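PDB 4NES: UDP-N-acetylglucosamine 2-epimerase from Methanocaldococcus jannaschii, which probably catalyses the reversible epimerisation at C-2 of UDP-N-acetylglucosamine to give UDP-N-acetylmannosamine. Local coordinates for residues 30-39 / 54-64; 92-103 / 129-139. All coordinates share one frame; numbering follows the deposited sequence.

Interaction 1: residues 30-39 / 54-64. With UD1 (uridine-diphosphate-N-acetylglucosamine), chain B.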
loop_
_atom_site.group_PDB
_atom_site.type_symbol
_atom_site.label_atom_id
_atom_site.label_comp_id
_atom_site.label_asym_id
_atom_site.label_seq_id
_atom_site.Cartn_x
_atom_site.Cartn_y
_atom_site.Cartn_z
ATOM N N TRP A 30 10.816 -20.266 -13.876
ATOM C CA TRP A 30 10.724 -18.835 -13.623
ATOM C C TRP A 30 10.754 -18.031 -14.913
ATOM O O TRP A 30 11.306 -18.468 -15.927
ATOM C CB TRP A 30 11.874 -18.393 -12.720
ATOM C CG TRP A 30 13.200 -18.458 -13.408
ATOM C CD1 TRP A 30 14.008 -19.556 -13.536
ATOM C CD2 TRP A 30 13.870 -17.388 -14.066
ATOM N NE1 TRP A 30 15.137 -19.230 -14.239
ATOM C CE2 TRP A 30 15.081 -17.898 -14.580
ATOM C CE3 TRP A 30 13.572 -16.038 -14.280
ATOM C CZ2 TRP A 30 15.989 -17.113 -15.289
ATOM C CZ3 TRP A 30 14.473 -15.257 -14.982
ATOM C CH2 TRP A 30 15.665 -15.797 -15.476
ATOM N N HIS A 31 10.173 -16.838 -14.860
ATOM C CA HIS A 31 10.210 -15.922 -15.987
ATOM C C HIS A 31 10.100 -14.497 -15.488
ATOM O O HIS A 31 9.826 -14.267 -14.305
ATOM C CB HIS A 31 9.096 -16.231 -17.001
ATOM C CG HIS A 31 9.416 -17.373 -17.923
ATOM N ND1 HIS A 31 8.933 -18.641 -17.734
ATOM C CD2 HIS A 31 10.197 -17.424 -19.038
ATOM C CE1 HIS A 31 9.389 -19.439 -18.692
ATOM N NE2 HIS A 31 10.157 -18.721 -19.488
ATOM N N ILE A 32 10.310 -13.552 -16.398
ATOM C CA ILE A 32 10.301 -12.136 -16.070
ATOM C C ILE A 32 9.083 -11.476 -16.691
ATOM O O ILE A 32 8.778 -11.668 -17.881
ATOM C CB ILE A 32 11.562 -11.428 -16.604
ATOM C CG1 ILE A 32 12.824 -12.045 -15.993
ATOM C CG2 ILE A 32 11.494 -9.924 -16.349
ATOM C CD1 ILE A 32 14.113 -11.560 -16.643
ATOM N N ILE A 33 8.391 -10.694 -15.870
ATOM C CA ILE A 33 7.365 -9.771 -16.329
ATOM C C ILE A 33 7.959 -8.366 -16.256
ATOM O O ILE A 33 8.327 -7.882 -15.182
ATOM C CB ILE A 33 6.108 -9.826 -15.438
ATOM C CG1 ILE A 33 5.490 -11.232 -15.436
ATOM C CG2 ILE A 33 5.093 -8.773 -15.889
ATOM C CD1 ILE A 33 4.416 -11.399 -14.370
ATOM N N HIS A 34 8.069 -7.717 -17.410
ATOM C CA HIS A 34 8.627 -6.373 -17.498
ATOM C C HIS A 34 7.464 -5.388 -17.674
ATOM O O HIS A 34 6.675 -5.525 -18.608
ATOM C CB HIS A 34 9.564 -6.319 -18.710
ATOM C CG HIS A 34 10.558 -5.196 -18.696
ATOM N ND1 HIS A 34 10.314 -3.973 -18.095
ATOM C CD2 HIS A 34 11.792 -5.100 -19.237
ATOM C CE1 HIS A 34 11.359 -3.188 -18.256
ATOM N NE2 HIS A 34 12.276 -3.846 -18.952
ATOM N N THR A 35 7.335 -4.409 -16.779
ATOM C CA THR A 35 6.288 -3.403 -16.950
ATOM C C THR A 35 6.657 -2.398 -18.028
ATOM O O THR A 35 5.800 -1.637 -18.499
ATOM C CB THR A 35 6.031 -2.610 -15.665
ATOM O OG1 THR A 35 7.251 -1.954 -15.286
ATOM C CG2 THR A 35 5.558 -3.527 -14.551
ATOM N N ASN A 36 7.939 -2.369 -18.387
ATOM C CA ASN A 36 8.469 -1.391 -19.325
ATOM C C ASN A 36 8.227 0.023 -18.827
ATOM O O ASN A 36 7.981 0.930 -19.620
ATOM C CB ASN A 36 7.905 -1.592 -20.739
ATOM C CG ASN A 36 7.946 -3.042 -21.180
ATOM O OD1 ASN A 36 6.905 -3.672 -21.324
ATOM N ND2 ASN A 36 9.149 -3.582 -21.397
ATOM N N GLN A 37 8.300 0.193 -17.506
ATOM C CA GLN A 37 8.314 1.519 -16.905
ATOM C C GLN A 37 9.440 2.330 -17.532
ATOM O O GLN A 37 9.249 3.481 -17.924
ATOM C CB GLN A 37 8.487 1.436 -15.382
ATOM C CG GLN A 37 8.456 2.818 -14.747
ATOM C CD GLN A 37 8.532 2.814 -13.227
ATOM O OE1 GLN A 37 8.244 1.814 -12.558
ATOM N NE2 GLN A 37 8.937 3.942 -12.677
ATOM N N HIS A 38 10.616 1.707 -17.625
ATOM C CA HIS A 38 11.722 2.226 -18.427
ATOM C C HIS A 38 11.742 1.518 -19.769
ATOM O O HIS A 38 11.491 0.311 -19.836
ATOM C CB HIS A 38 13.050 2.033 -17.703
ATOM C CG HIS A 38 13.257 3.010 -16.592
ATOM N ND1 HIS A 38 14.423 3.095 -15.876
ATOM C CD2 HIS A 38 12.423 3.956 -16.101
ATOM C CE1 HIS A 38 14.311 4.072 -14.986
ATOM N NE2 HIS A 38 13.105 4.603 -15.103
ATOM N N TYR A 39 12.045 2.270 -20.827
ATOM C CA TYR A 39 11.872 1.796 -22.202
ATOM C C TYR A 39 12.971 2.311 -23.127
ATOM O O TYR A 39 13.266 1.679 -24.147
ATOM C CB TYR A 39 10.498 2.217 -22.744
ATOM C CG TYR A 39 10.149 3.632 -22.377
ATOM C CD1 TYR A 39 10.535 4.696 -23.172
ATOM C CD2 TYR A 39 9.454 3.905 -21.208
ATOM C CE1 TYR A 39 10.235 5.996 -22.822
ATOM C CE2 TYR A 39 9.150 5.202 -20.842
ATOM C CZ TYR A 39 9.534 6.244 -21.657
ATOM O OH TYR A 39 9.242 7.535 -21.298
ATOM N N PRO A 54 17.858 -12.982 -19.939
ATOM C CA PRO A 54 16.905 -13.460 -20.941
ATOM C C PRO A 54 15.814 -12.438 -21.223
ATOM O O PRO A 54 15.526 -11.571 -20.386
ATOM C CB PRO A 54 16.290 -14.695 -20.274
ATOM C CG PRO A 54 16.413 -14.428 -18.814
ATOM C CD PRO A 54 17.720 -13.694 -18.657
ATOM N N ASN A 55 15.204 -12.543 -22.398
ATOM C CA ASN A 55 14.064 -11.702 -22.727
ATOM C C ASN A 55 12.925 -11.946 -21.755
ATOM O O ASN A 55 12.641 -13.091 -21.393
ATOM C CB ASN A 55 13.561 -11.996 -24.139
ATOM C CG ASN A 55 14.648 -11.902 -25.180
ATOM O OD1 ASN A 55 15.500 -11.016 -25.130
ATOM N ND2 ASN A 55 14.625 -12.823 -26.139
ATOM N N PRO A 56 12.265 -10.866 -21.324
ATOM C CA PRO A 56 11.044 -11.042 -20.539
ATOM C C PRO A 56 10.009 -11.860 -21.307
ATOM O O PRO A 56 9.923 -11.761 -22.537
ATOM C CB PRO A 56 10.538 -9.610 -20.374
ATOM C CG PRO A 56 11.774 -8.771 -20.407
ATOM C CD PRO A 56 12.655 -9.447 -21.438
ATOM N N LYS A 57 9.237 -12.668 -20.589
ATOM C CA LYS A 57 8.135 -13.395 -21.206
ATOM C C LYS A 57 6.971 -12.452 -21.503
ATOM O O LYS A 57 6.246 -12.634 -22.487
ATOM C CB LYS A 57 7.677 -14.540 -20.302
ATOM C CG LYS A 57 6.627 -15.431 -20.941
ATOM C CD LYS A 57 6.323 -16.639 -20.083
ATOM C CE LYS A 57 5.209 -17.462 -20.707
ATOM N NZ LYS A 57 5.044 -18.777 -20.022
ATOM N N TYR A 58 6.798 -11.444 -20.648
ATOM C CA TYR A 58 5.739 -10.455 -20.815
ATOM C C TYR A 58 6.316 -9.055 -20.783
ATOM O O TYR A 58 7.150 -8.738 -19.932
ATOM C CB TYR A 58 4.677 -10.583 -19.711
ATOM C CG TYR A 58 3.873 -11.847 -19.821
ATOM C CD1 TYR A 58 2.749 -11.899 -20.627
ATOM C CD2 TYR A 58 4.245 -12.994 -19.134
ATOM C CE1 TYR A 58 2.008 -13.060 -20.750
ATOM C CE2 TYR A 58 3.508 -14.166 -19.253
ATOM C CZ TYR A 58 2.393 -14.189 -20.062
ATOM O OH TYR A 58 1.650 -15.346 -20.190
ATOM N N ASN A 59 5.872 -8.233 -21.728
ATOM C CA ASN A 59 6.158 -6.804 -21.735
ATOM C C ASN A 59 4.832 -6.065 -21.695
ATOM O O ASN A 59 4.009 -6.202 -22.607
ATOM C CB ASN A 59 6.930 -6.427 -22.996
ATOM C CG ASN A 59 8.321 -6.996 -23.011
ATOM O OD1 ASN A 59 9.228 -6.473 -22.359
ATOM N ND2 ASN A 59 8.512 -8.072 -23.773
ATOM N N LEU A 60 4.605 -5.300 -20.634
ATOM C CA LEU A 60 3.299 -4.678 -20.431
ATOM C C LEU A 60 3.191 -3.293 -21.079
ATOM O O LEU A 60 2.090 -2.767 -21.247
ATOM C CB LEU A 60 2.971 -4.601 -18.936
ATOM C CG LEU A 60 3.125 -5.923 -18.182
ATOM C CD1 LEU A 60 2.668 -5.784 -16.745
ATOM C CD2 LEU A 60 2.367 -7.042 -18.877
ATOM N N ASN A 61 4.339 -2.715 -21.438
ATOM C CA ASN A 61 4.392 -1.455 -22.188
ATOM C C ASN A 61 3.683 -0.290 -21.485
ATOM O O ASN A 61 3.008 0.512 -22.129
ATOM C CB ASN A 61 3.819 -1.648 -23.596
ATOM C CG ASN A 61 4.494 -2.772 -24.352
ATOM O OD1 ASN A 61 3.831 -3.683 -24.857
ATOM N ND2 ASN A 61 5.812 -2.716 -24.443
ATOM N N ILE A 62 3.849 -0.192 -20.168
ATOM C CA ILE A 62 3.174 0.839 -19.383
ATOM C C ILE A 62 3.824 2.204 -19.587
ATOM O O ILE A 62 3.142 3.213 -19.805
ATOM C CB ILE A 62 3.198 0.507 -17.881
ATOM C CG1 ILE A 62 2.601 -0.878 -17.614
ATOM C CG2 ILE A 62 2.456 1.582 -17.085
ATOM C CD1 ILE A 62 1.170 -1.028 -18.087
ATOM N N GLY A 63 5.148 2.241 -19.483
ATOM C CA GLY A 63 5.880 3.476 -19.692
ATOM C C GLY A 63 5.603 4.549 -18.668
ATOM O O GLY A 63 5.298 4.258 -17.503
ATOM N N SER A 64 5.691 5.795 -19.121
ATOM C CA SER A 64 5.647 6.951 -18.244
ATOM C C SER A 64 4.239 7.453 -17.973
ATOM O O SER A 64 3.305 7.194 -18.735
ATOM C CB SER A 64 6.489 8.080 -18.831
ATOM O OG SER A 64 7.823 7.632 -19.021
HETATM C "C1'" UD1 B . 12.049 5.835 -11.490
HETATM C "C2'" UD1 B . 11.771 5.485 -10.060
HETATM C "C3'" UD1 B . 12.899 5.807 -9.205
HETATM C "C4'" UD1 B . 14.165 5.224 -9.667
HETATM C "C5'" UD1 B . 14.386 5.528 -11.127
HETATM C "C6'" UD1 B . 15.545 4.797 -11.691
HETATM C "C7'" UD1 B . 9.291 5.668 -9.429
HETATM C "C8'" UD1 B . 8.195 6.557 -8.922
HETATM N "N2'" UD1 B . 10.601 6.261 -9.575
HETATM O "O1'" UD1 B . 12.234 7.201 -11.591
HETATM O "O3'" UD1 B . 12.623 5.361 -7.864
HETATM O "O4'" UD1 B . 15.258 5.722 -8.912
HETATM O "O5'" UD1 B . 13.258 5.137 -11.903
HETATM O "O6'" UD1 B . 16.214 5.463 -12.697
HETATM O "O7'" UD1 B . 9.071 4.487 -9.709
HETATM N N1 UD1 B . 12.013 8.611 -19.140
HETATM C C2 UD1 B . 12.479 8.385 -20.370
HETATM N N3 UD1 B . 12.808 7.153 -20.753
HETATM C C4 UD1 B . 12.667 6.109 -19.925
HETATM C C5 UD1 B . 12.188 6.308 -18.637
HETATM C C6 UD1 B . 11.862 7.599 -18.253
HETATM O O2 UD1 B . 12.620 9.303 -21.155
HETATM O O4 UD1 B . 13.007 4.854 -20.338
HETATM C C1B UD1 B . 11.659 9.978 -18.691
HETATM C C2B UD1 B . 10.291 10.406 -19.041
HETATM O "O2'" UD1 B . 10.288 11.782 -19.327
HETATM C C3B UD1 B . 9.544 10.151 -17.831
HETATM C C4B UD1 B . 10.530 10.504 -16.779
HETATM O O4B UD1 B . 11.792 10.097 -17.272
HETATM O O3B UD1 B . 8.345 10.877 -17.716
HETATM C C5B UD1 B . 10.265 9.821 -15.485
HETATM O O5B UD1 B . 10.115 8.426 -15.565
HETATM P PA UD1 B . 9.586 7.623 -14.346
HETATM O O1A UD1 B . 8.214 8.117 -14.005
HETATM O O2A UD1 B . 9.602 6.170 -14.690
HETATM O O3A UD1 B . 10.482 7.948 -13.105
HETATM P PB UD1 B . 12.070 7.965 -12.961
HETATM O O1B UD1 B . 12.487 9.381 -12.730
HETATM O O2B UD1 B . 12.729 7.239 -14.102
HETATM O O HOH W 1 11.948 -14.633 -19.079
HETATM O O HOH W 2 8.409 5.912 -17.073
#

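Interaction 2: residues 92-103 / 129-139. With UD1 (uridine-diphosphate-N-acetylglucosamine), chain B.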
loop_
_atom_site.group_PDB
_atom_site.type_symbol
_atom_site.label_atom_id
_atom_site.label_comp_id
_atom_site.label_asym_id
_atom_site.label_seq_id
_atom_site.Cartn_x
_atom_site.Cartn_y
_atom_site.Cartn_z
ATOM N N VAL A 92 9.984 -8.950 -6.281
ATOM C CA VAL A 92 10.148 -7.553 -6.674
ATOM C C VAL A 92 11.327 -6.964 -5.924
ATOM O O VAL A 92 11.608 -7.350 -4.786
ATOM C CB VAL A 92 8.882 -6.717 -6.413
ATOM C CG1 VAL A 92 7.789 -7.098 -7.409
ATOM C CG2 VAL A 92 8.418 -6.867 -4.967
ATOM N N GLN A 93 12.020 -6.027 -6.567
ATOM C CA GLN A 93 13.244 -5.467 -6.002
ATOM C C GLN A 93 13.135 -3.976 -5.840
ATOM O O GLN A 93 12.956 -3.258 -6.813
ATOM C CB GLN A 93 14.447 -5.758 -6.916
ATOM C CG GLN A 93 15.830 -5.378 -6.330
ATOM C CD GLN A 93 16.119 -3.883 -6.326
ATOM O OE1 GLN A 93 15.962 -3.200 -7.334
ATOM N NE2 GLN A 93 16.537 -3.373 -5.181
ATOM N N GLY A 94 13.281 -3.511 -4.611
ATOM C CA GLY A 94 13.448 -2.087 -4.371
ATOM C C GLY A 94 12.177 -1.301 -4.083
ATOM O O GLY A 94 11.348 -1.681 -3.246
ATOM N N ASP A 95 12.031 -0.176 -4.773
ATOM C CA ASP A 95 11.070 0.825 -4.324
ATOM C C ASP A 95 10.421 1.666 -5.433
ATOM O O ASP A 95 9.932 2.775 -5.180
ATOM C CB ASP A 95 11.752 1.734 -3.300
ATOM C CG ASP A 95 13.018 2.355 -3.835
ATOM O OD1 ASP A 95 13.184 2.414 -5.071
ATOM O OD2 ASP A 95 13.863 2.781 -3.023
ATOM N N THR A 96 10.378 1.149 -6.648
ATOM C CA THR A 96 9.762 1.873 -7.753
ATOM C C THR A 96 8.261 1.612 -7.772
ATOM O O THR A 96 7.764 0.746 -7.050
ATOM C CB THR A 96 10.371 1.442 -9.094
ATOM O OG1 THR A 96 10.028 0.071 -9.333
ATOM C CG2 THR A 96 11.890 1.582 -9.061
ATOM N N ASN A 97 7.535 2.347 -8.608
ATOM C CA ASN A 97 6.104 2.084 -8.757
ATOM C C ASN A 97 5.825 0.659 -9.242
ATOM O O ASN A 97 4.820 0.063 -8.867
ATOM C CB ASN A 97 5.434 3.103 -9.678
ATOM C CG ASN A 97 5.257 4.453 -9.022
ATOM O OD1 ASN A 97 5.468 4.613 -7.818
ATOM N ND2 ASN A 97 4.851 5.440 -9.815
ATOM N N THR A 98 6.727 0.117 -10.057
ATOM C CA THR A 98 6.609 -1.259 -10.508
ATOM C C THR A 98 6.596 -2.231 -9.329
ATOM O O THR A 98 5.804 -3.178 -9.308
ATOM C CB THR A 98 7.752 -1.611 -11.465
ATOM O OG1 THR A 98 7.540 -0.931 -12.711
ATOM C CG2 THR A 98 7.800 -3.110 -11.705
ATOM N N VAL A 99 7.456 -1.985 -8.341
ATOM C CA VAL A 99 7.546 -2.841 -7.161
ATOM C C VAL A 99 6.228 -2.843 -6.391
ATOM O O VAL A 99 5.695 -3.900 -6.042
ATOM C CB VAL A 99 8.679 -2.368 -6.233
ATOM C CG1 VAL A 99 8.647 -3.108 -4.901
ATOM C CG2 VAL A 99 10.014 -2.536 -6.928
ATOM N N LEU A 100 5.707 -1.656 -6.117
ATOM C CA LEU A 100 4.455 -1.552 -5.384
ATOM C C LEU A 100 3.316 -2.224 -6.140
ATOM O O LEU A 100 2.540 -2.971 -5.556
ATOM C CB LEU A 100 4.108 -0.092 -5.109
ATOM C CG LEU A 100 2.751 0.112 -4.435
ATOM C CD1 LEU A 100 2.750 -0.526 -3.055
ATOM C CD2 LEU A 100 2.390 1.605 -4.345
ATOM N N ALA A 101 3.231 -1.987 -7.446
ATOM C CA ALA A 101 2.130 -2.543 -8.229
ATOM C C ALA A 101 2.205 -4.067 -8.233
ATOM O O ALA A 101 1.198 -4.748 -8.046
ATOM C CB ALA A 101 2.139 -1.993 -9.642
ATOM N N GLY A 102 3.404 -4.603 -8.441
ATOM C CA GLY A 102 3.563 -6.045 -8.438
ATOM C C GLY A 102 3.157 -6.659 -7.113
ATOM O O GLY A 102 2.460 -7.681 -7.081
ATOM N N ALA A 103 3.611 -6.054 -6.017
ATOM C CA ALA A 103 3.297 -6.563 -4.678
ATOM C C ALA A 103 1.807 -6.477 -4.355
ATOM O O ALA A 103 1.238 -7.409 -3.776
ATOM C CB ALA A 103 4.111 -5.821 -3.619
ATOM N N GLU A 129 9.392 6.882 -3.230
ATOM C CA GLU A 129 10.130 5.646 -2.991
ATOM C C GLU A 129 9.908 5.122 -1.586
ATOM O O GLU A 129 9.791 3.913 -1.395
ATOM C CB GLU A 129 11.630 5.846 -3.226
ATOM C CG GLU A 129 12.020 6.002 -4.688
ATOM C CD GLU A 129 11.794 7.407 -5.233
ATOM O OE1 GLU A 129 11.387 8.330 -4.484
ATOM O OE2 GLU A 129 12.021 7.585 -6.449
ATOM N N GLU A 130 9.849 6.023 -0.604
ATOM C CA GLU A 130 9.643 5.610 0.778
ATOM C C GLU A 130 8.247 5.012 0.925
ATOM O O GLU A 130 8.079 3.976 1.569
ATOM C CB GLU A 130 9.868 6.794 1.740
ATOM C CG GLU A 130 9.778 6.464 3.242
ATOM C CD GLU A 130 11.045 5.866 3.845
ATOM O OE1 GLU A 130 11.963 5.472 3.104
ATOM O OE2 GLU A 130 11.135 5.781 5.089
ATOM N N ILE A 131 7.251 5.644 0.305
ATOM C CA ILE A 131 5.889 5.102 0.308
ATOM C C ILE A 131 5.881 3.709 -0.296
ATOM O O ILE A 131 5.362 2.769 0.304
ATOM C CB ILE A 131 4.905 6.010 -0.454
ATOM C CG1 ILE A 131 4.661 7.303 0.334
ATOM C CG2 ILE A 131 3.584 5.295 -0.684
ATOM C CD1 ILE A 131 4.047 8.424 -0.491
ATOM N N ASN A 132 6.499 3.564 -1.467
ATOM C CA ASN A 132 6.502 2.284 -2.164
ATOM C C ASN A 132 7.136 1.189 -1.325
ATOM O O ASN A 132 6.625 0.071 -1.237
ATOM C CB ASN A 132 7.239 2.394 -3.496
ATOM C CG ASN A 132 6.466 3.184 -4.530
ATOM O OD1 ASN A 132 5.248 3.348 -4.416
ATOM N ND2 ASN A 132 7.171 3.688 -5.549
ATOM N N ARG A 133 8.264 1.507 -0.709
ATOM C CA ARG A 133 8.992 0.493 0.033
ATOM C C ARG A 133 8.276 0.105 1.323
ATOM O O ARG A 133 8.214 -1.074 1.653
ATOM C CB ARG A 133 10.414 0.962 0.330
ATOM C CG ARG A 133 11.390 -0.165 0.633
ATOM C CD ARG A 133 12.774 0.365 1.022
ATOM N NE ARG A 133 13.258 1.399 0.106
ATOM C CZ ARG A 133 13.189 2.707 0.357
ATOM N NH1 ARG A 133 12.677 3.134 1.503
ATOM N NH2 ARG A 133 13.638 3.594 -0.526
ATOM N N VAL A 134 7.750 1.087 2.044
ATOM C CA VAL A 134 7.017 0.812 3.279
ATOM C C VAL A 134 5.792 -0.058 2.988
ATOM O O VAL A 134 5.587 -1.087 3.636
ATOM C CB VAL A 134 6.594 2.104 4.003
ATOM C CG1 VAL A 134 5.628 1.793 5.153
ATOM C CG2 VAL A 134 7.804 2.859 4.533
ATOM N N LEU A 135 5.005 0.328 1.992
ATOM C CA LEU A 135 3.802 -0.431 1.668
ATOM C C LEU A 135 4.140 -1.850 1.229
ATOM O O LEU A 135 3.538 -2.825 1.686
ATOM C CB LEU A 135 2.992 0.284 0.588
ATOM C CG LEU A 135 2.433 1.644 1.009
ATOM C CD1 LEU A 135 1.526 2.184 -0.080
ATOM C CD2 LEU A 135 1.683 1.561 2.325
ATOM N N THR A 136 5.147 -1.973 0.367
ATOM C CA THR A 136 5.559 -3.282 -0.115
ATOM C C THR A 136 6.023 -4.168 1.037
ATOM O O THR A 136 5.665 -5.356 1.094
ATOM C CB THR A 136 6.673 -3.153 -1.162
ATOM O OG1 THR A 136 6.161 -2.465 -2.311
ATOM C CG2 THR A 136 7.158 -4.520 -1.592
ATOM N N ASP A 137 6.811 -3.605 1.951
ATOM C CA ASP A 137 7.301 -4.389 3.086
ATOM C C ASP A 137 6.135 -4.966 3.889
ATOM O O ASP A 137 6.212 -6.091 4.373
ATOM C CB ASP A 137 8.218 -3.552 3.998
ATOM C CG ASP A 137 9.608 -3.341 3.415
ATOM O OD1 ASP A 137 10.010 -4.117 2.531
ATOM O OD2 ASP A 137 10.298 -2.403 3.870
ATOM N N HIS A 138 5.047 -4.212 4.016
ATOM C CA HIS A 138 3.939 -4.669 4.828
ATOM C C HIS A 138 3.023 -5.681 4.162
ATOM O O HIS A 138 2.118 -6.203 4.806
ATOM C CB HIS A 138 3.157 -3.477 5.370
ATOM C CG HIS A 138 3.850 -2.804 6.496
ATOM N ND1 HIS A 138 3.642 -3.147 7.809
ATOM C CD2 HIS A 138 4.813 -1.844 6.506
ATOM C CE1 HIS A 138 4.422 -2.416 8.590
ATOM N NE2 HIS A 138 5.143 -1.617 7.814
ATOM N N ILE A 139 3.258 -5.973 2.887
ATOM C CA ILE A 139 2.522 -7.064 2.244
ATOM C C ILE A 139 3.437 -8.177 1.739
ATOM O O ILE A 139 3.009 -9.039 0.968
ATOM C CB ILE A 139 1.590 -6.566 1.117
ATOM C CG1 ILE A 139 2.330 -5.592 0.208
ATOM C CG2 ILE A 139 0.331 -5.929 1.706
ATOM C CD1 ILE A 139 1.495 -5.104 -0.956
HETATM C "C1'" UD1 B . 12.049 5.835 -11.490
HETATM C "C2'" UD1 B . 11.771 5.485 -10.060
HETATM C "C3'" UD1 B . 12.899 5.807 -9.205
HETATM C "C4'" UD1 B . 14.165 5.224 -9.667
HETATM C "C5'" UD1 B . 14.386 5.528 -11.127
HETATM C "C6'" UD1 B . 15.545 4.797 -11.691
HETATM C "C7'" UD1 B . 9.291 5.668 -9.429
HETATM C "C8'" UD1 B . 8.195 6.557 -8.922
HETATM N "N2'" UD1 B . 10.601 6.261 -9.575
HETATM O "O1'" UD1 B . 12.234 7.201 -11.591
HETATM O "O3'" UD1 B . 12.623 5.361 -7.864
HETATM O "O4'" UD1 B . 15.258 5.722 -8.912
HETATM O "O5'" UD1 B . 13.258 5.137 -11.903
HETATM O "O6'" UD1 B . 16.214 5.463 -12.697
HETATM O "O7'" UD1 B . 9.071 4.487 -9.709
HETATM N N1 UD1 B . 12.013 8.611 -19.140
HETATM C C2 UD1 B . 12.479 8.385 -20.370
HETATM N N3 UD1 B . 12.808 7.153 -20.753
HETATM C C4 UD1 B . 12.667 6.109 -19.925
HETATM C C5 UD1 B . 12.188 6.308 -18.637
HETATM C C6 UD1 B . 11.862 7.599 -18.253
HETATM O O2 UD1 B . 12.620 9.303 -21.155
HETATM O O4 UD1 B . 13.007 4.854 -20.338
HETATM C C1B UD1 B . 11.659 9.978 -18.691
HETATM C C2B UD1 B . 10.291 10.406 -19.041
HETATM O "O2'" UD1 B . 10.288 11.782 -19.327
HETATM C C3B UD1 B . 9.544 10.151 -17.831
HETATM C C4B UD1 B . 10.530 10.504 -16.779
HETATM O O4B UD1 B . 11.792 10.097 -17.272
HETATM O O3B UD1 B . 8.345 10.877 -17.716
HETATM C C5B UD1 B . 10.265 9.821 -15.485
HETATM O O5B UD1 B . 10.115 8.426 -15.565
HETATM P PA UD1 B . 9.586 7.623 -14.346
HETATM O O1A UD1 B . 8.214 8.117 -14.005
HETATM O O2A UD1 B . 9.602 6.170 -14.690
HETATM O O3A UD1 B . 10.482 7.948 -13.105
HETATM P PB UD1 B . 12.070 7.965 -12.961
HETATM O O1B UD1 B . 12.487 9.381 -12.730
HETATM O O2B UD1 B . 12.729 7.239 -14.102
#

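Interaction 1: residues 30-39 / 54-64
Strand 30-34 pairs in parallel with strand 58-59, Ile33 beside Tyr58 and His34 beside Asn59. His34 N gives a bond to Tyr58 O (2.9 Å), His34 O accepts from Leu60 N, and Ile32 O accepts from Lys57 N. Beyond the strands, in the loops, Ile62 N gives a further backbone bond to Thr35 O.

Asn36 adds side-chain bonds. Its OD1 takes Asn61 N on an in-plane lone pair (2.7 Å). Its ND2 gives an almost straight bond to Asn59 OD1 (3.0 Å, 175°), with the two amides nearly coplanar. Further on, the hydroxyls Tyr39 OH and Ser64 OG are hydrogen-bonded (2.7 Å).

Apolar contacts flank the backbone. Ile33 CG2 lies against Leu60 CD1 (3.9 Å). Pro56 CG meets the edge of the His34 ring. The extended Lys57 chain lays CD over one face of the His31 ring, a CH-pi contact.

The loop after the strand grips UDP-GlcNAc. Gln37 NE2 bonds to both O7' and O2A, while Gln37 OE1 is hydrogen-bonded with Thr98 OG1. His38 NE2 bonds to O2B. Tyr39 N holds uracil O4 (2.8 Å), which sits over the centre of the Tyr39 ring.

The two strands belong to a beta-alpha-beta unit with helix 45-50. Strand 58-59 ends the parallel sheet, and strand 30-34 lies between it and strand 3-7. Ile33 packs on helix 67-85, while Ile32 turns to helix 10-23.

Interaction 2: residues 92-103 / 129-139
Asn132 points its amide at the loop that leads into helix 97-108. ND2 bonds to Asp95 O (2.9 Å) and to Asn97 OD1 (3.0 Å). Asp95 O is met from above its carbonyl plane, although it lies in the amide plane of Asn132. The amides of Asn97 and Asn132 are steeply turned, 76° apart. Lys108 of the second subunit bonds to OD1 of both asparagines.

Asp95 and Arg133 run side by side. Arg133 NH2 reaches the anti side of Asp95 OD2 (2.6 Å) in a salt bridge, with the carboxylate and guanidinium planes 64° apart. The bend at chi3 (-47°) turns the guanidinium back to this carboxylate. Arg133 NH1 pairs with Glu130.

This is the N-terminal Rossmann-like domain of a GT-B fold. Helices 97-103 and 129-138 run roughly parallel, their axes 8.9 Å apart. Thr96 N-caps the first helix, its OG1 weakly bonded to Val99 N and also bonded to Glu12. Asn97 N donates to O7' of UDP-GlcNAc. The sugar O3' donates to Glu129 OE2, which also pairs with Arg208.

Leu100 crosses Asn132 at about a right angle, its CD2 3.3 Å from OD1. Its CD1 lies against Leu135 CB. Ala103 CB touches Ile139 CD1 (3.8 Å).

How the interactions relate
Interaction 1 closes before interaction 2 opens along the chain, and their centres are about 17 Å apart. Both reach the same parallel sheet. Interaction 1 lies at its edge, in strands 58-59 and 30-34. Interaction 2 lies past strand 3-7, where strand 89-93 leads into helix 97-108, which packs against helix 128-138. The two meet at Thr98 OG1, which is probably hydrogen-bonded to Thr35 OG1 and Gln37 OE1. Both touch the same UDP-GlcNAc. Residues 30-39 hold the uracil, the diphosphate and, through Gln37, the N-acetyl group; interaction 2 holds the N-acetylglucosamine end at O7' and O3'. Gln37 NE2 and Asn97 N share O7'. Interaction 2 also reaches the second subunit of the homodimer.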